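Local atomic coordinates of BepE protein (Bartonella henselae str. Houston-1, PDB entry 4YK3), a protein that is a Bartonella effector, probably carried into host cells by the VirB type IV secretion system, its BID domain likely serving as part of the translocation signal. Residues Ile47-Asn51 / Ser52-Lys56. Sequence-based numbering, arbitrary orientation.
Sequences IVYGN and SDVLK
Val-54 meets the ring of Tyr-49 at an oblique angle, its CG1 lying 4.2 Å from ring atom CD2, while one face of the same ring carries the CG1 methyl of Val-48, 3.9 Å above the plane and over its centre. Val-76, Val-83 and Leu-109 add further apolar contacts to Tyr-49, whose hydroxyl reaches beyond this loop to hydrogen-bond with the carbonyl oxygen of Pro-80. The second flat group is the amide of Asn-51. With CG anti to the backbone N (chi1 -178°), the side chain swings forward along the chain, and its OD1 accepts the backbone N-H of Asp-53 at 2.9 Å. That bond is bent, 133° at the hydrogen, and the donor stands 47° out of the carbonyl plane instead of facing a lone pair. OD1 also comes within 3.2 Å of Val-54 N, but at an angle too poor for a second bond. Beside it lies the CG2 methyl of Val-54, 3.3 Å from OD1. A weak link joins Ser-52 OG to Asp-53 OD1 at 3.3 Å. After helix 32-49, Gly-50 is the first residue to leave helical backbone angles, with positive phi; the side-chain-to-backbone bond from Asn-51 to the residue two further on is that of an Asx turn, here superposed on a type I beta turn from Asn-51 to Val-54. Leu-55 occupies the N-cap position just before helix 56-64. A single bent bond thus ties the Asn-51 amide to its own turn, while Val-54 packs loosely against Tyr-49 on the apolar side.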
loop_
_atom_site.group_PDB
_atom_site.type_symbol
_atom_site.label_atom_id
_atom_site.label_comp_id
_atom_site.label_asym_id
_atom_site.label_seq_id
_atom_site.Cartn_x
_atom_site.Cartn_y
_atom_site.Cartn_z
ATOM N N ILE A 47 6.220 -3.968 10.437
ATOM C CA ILE A 47 6.500 -3.228 11.663
ATOM C C ILE A 47 5.241 -2.900 12.469
ATOM O O ILE A 47 5.227 -3.046 13.691
ATOM C CB ILE A 47 7.291 -1.965 11.326
ATOM C CG1 ILE A 47 8.729 -2.363 10.986
ATOM C CG2 ILE A 47 7.289 -0.987 12.481
ATOM C CD1 ILE A 47 9.385 -1.385 10.103
ATOM N N VAL A 48 4.181 -2.470 11.789
ATOM C CA VAL A 48 2.971 -2.056 12.483
ATOM C C VAL A 48 2.137 -3.268 12.931
ATOM O O VAL A 48 1.567 -3.284 14.026
ATOM C CB VAL A 48 2.158 -1.137 11.588
ATOM C CG1 VAL A 48 0.784 -0.925 12.146
ATOM C CG2 VAL A 48 2.890 0.181 11.384
ATOM N N TYR A 49 2.083 -4.288 12.077
ATOM C CA TYR A 49 1.216 -5.435 12.306
ATOM C C TYR A 49 1.951 -6.724 12.681
ATOM O O TYR A 49 1.319 -7.711 13.057
ATOM C CB TYR A 49 0.376 -5.718 11.052
ATOM C CG TYR A 49 -0.604 -4.622 10.714
ATOM C CD1 TYR A 49 -1.586 -4.241 11.622
ATOM C CD2 TYR A 49 -0.562 -3.983 9.484
ATOM C CE1 TYR A 49 -2.501 -3.257 11.316
ATOM C CE2 TYR A 49 -1.471 -2.994 9.164
ATOM C CZ TYR A 49 -2.435 -2.636 10.083
ATOM O OH TYR A 49 -3.350 -1.662 9.766
ATOM N N GLY A 50 3.270 -6.743 12.530
ATOM C CA GLY A 50 4.013 -7.969 12.757
ATOM C C GLY A 50 3.968 -8.929 11.578
ATOM O O GLY A 50 4.414 -10.065 11.687
ATOM N N ASN A 51 3.435 -8.471 10.445
ATOM C CA ASN A 51 3.260 -9.330 9.281
ATOM C C ASN A 51 3.249 -8.512 7.987
ATOM O O ASN A 51 2.367 -7.679 7.773
ATOM C CB ASN A 51 1.965 -10.126 9.401
ATOM C CG ASN A 51 1.751 -11.071 8.234
ATOM O OD1 ASN A 51 1.327 -10.662 7.153
ATOM N ND2 ASN A 51 2.024 -12.347 8.457
ATOM N N SER A 52 4.204 -8.780 7.107
ATOM C CA SER A 52 4.388 -7.929 5.936
ATOM C C SER A 52 3.322 -8.151 4.871
ATOM O O SER A 52 3.147 -7.317 3.981
ATOM C CB SER A 52 5.771 -8.164 5.334
ATOM O OG SER A 52 5.849 -9.477 4.835
ATOM N N ASP A 53 2.611 -9.271 4.962
ATOM C CA ASP A 53 1.685 -9.671 3.910
ATOM C C ASP A 53 0.253 -9.191 4.102
ATOM O O ASP A 53 -0.612 -9.423 3.253
ATOM C CB ASP A 53 1.682 -11.196 3.784
ATOM C CG ASP A 53 2.983 -11.728 3.216
ATOM O OD1 ASP A 53 3.790 -10.913 2.711
ATOM O OD2 ASP A 53 3.205 -12.955 3.284
ATOM N N VAL A 54 0.007 -8.516 5.212
ATOM C CA VAL A 54 -1.353 -8.230 5.638
ATOM C C VAL A 54 -2.152 -7.446 4.588
ATOM O O VAL A 54 -3.340 -7.680 4.398
ATOM C CB VAL A 54 -1.314 -7.496 6.986
ATOM C CG1 VAL A 54 -2.624 -6.923 7.276
ATOM C CG2 VAL A 54 -0.931 -8.472 8.069
ATOM N N LEU A 55 -1.493 -6.539 3.877
ATOM C CA LEU A 55 -2.190 -5.759 2.864
ATOM C C LEU A 55 -1.889 -6.206 1.429
ATOM O O LEU A 55 -2.275 -5.530 0.462
ATOM C CB LEU A 55 -1.836 -4.277 3.029
ATOM C CG LEU A 55 -2.493 -3.593 4.224
ATOM C CD1 LEU A 55 -2.095 -2.130 4.283
ATOM C CD2 LEU A 55 -4.004 -3.734 4.127
ATOM N N LYS A 56 -1.198 -7.326 1.272
ATOM C CA LYS A 56 -0.771 -7.720 -0.071
ATOM C C LYS A 56 -1.938 -7.936 -1.034
ATOM O O LYS A 56 -1.941 -7.408 -2.165
ATOM C CB LYS A 56 0.085 -8.977 -0.011
ATOM C CG LYS A 56 1.520 -8.694 0.398
ATOM C CD LYS A 56 2.368 -9.904 0.101
ATOM C CE LYS A 56 2.174 -10.323 -1.325
ATOM N NZ LYS A 56 3.149 -11.382 -1.724
#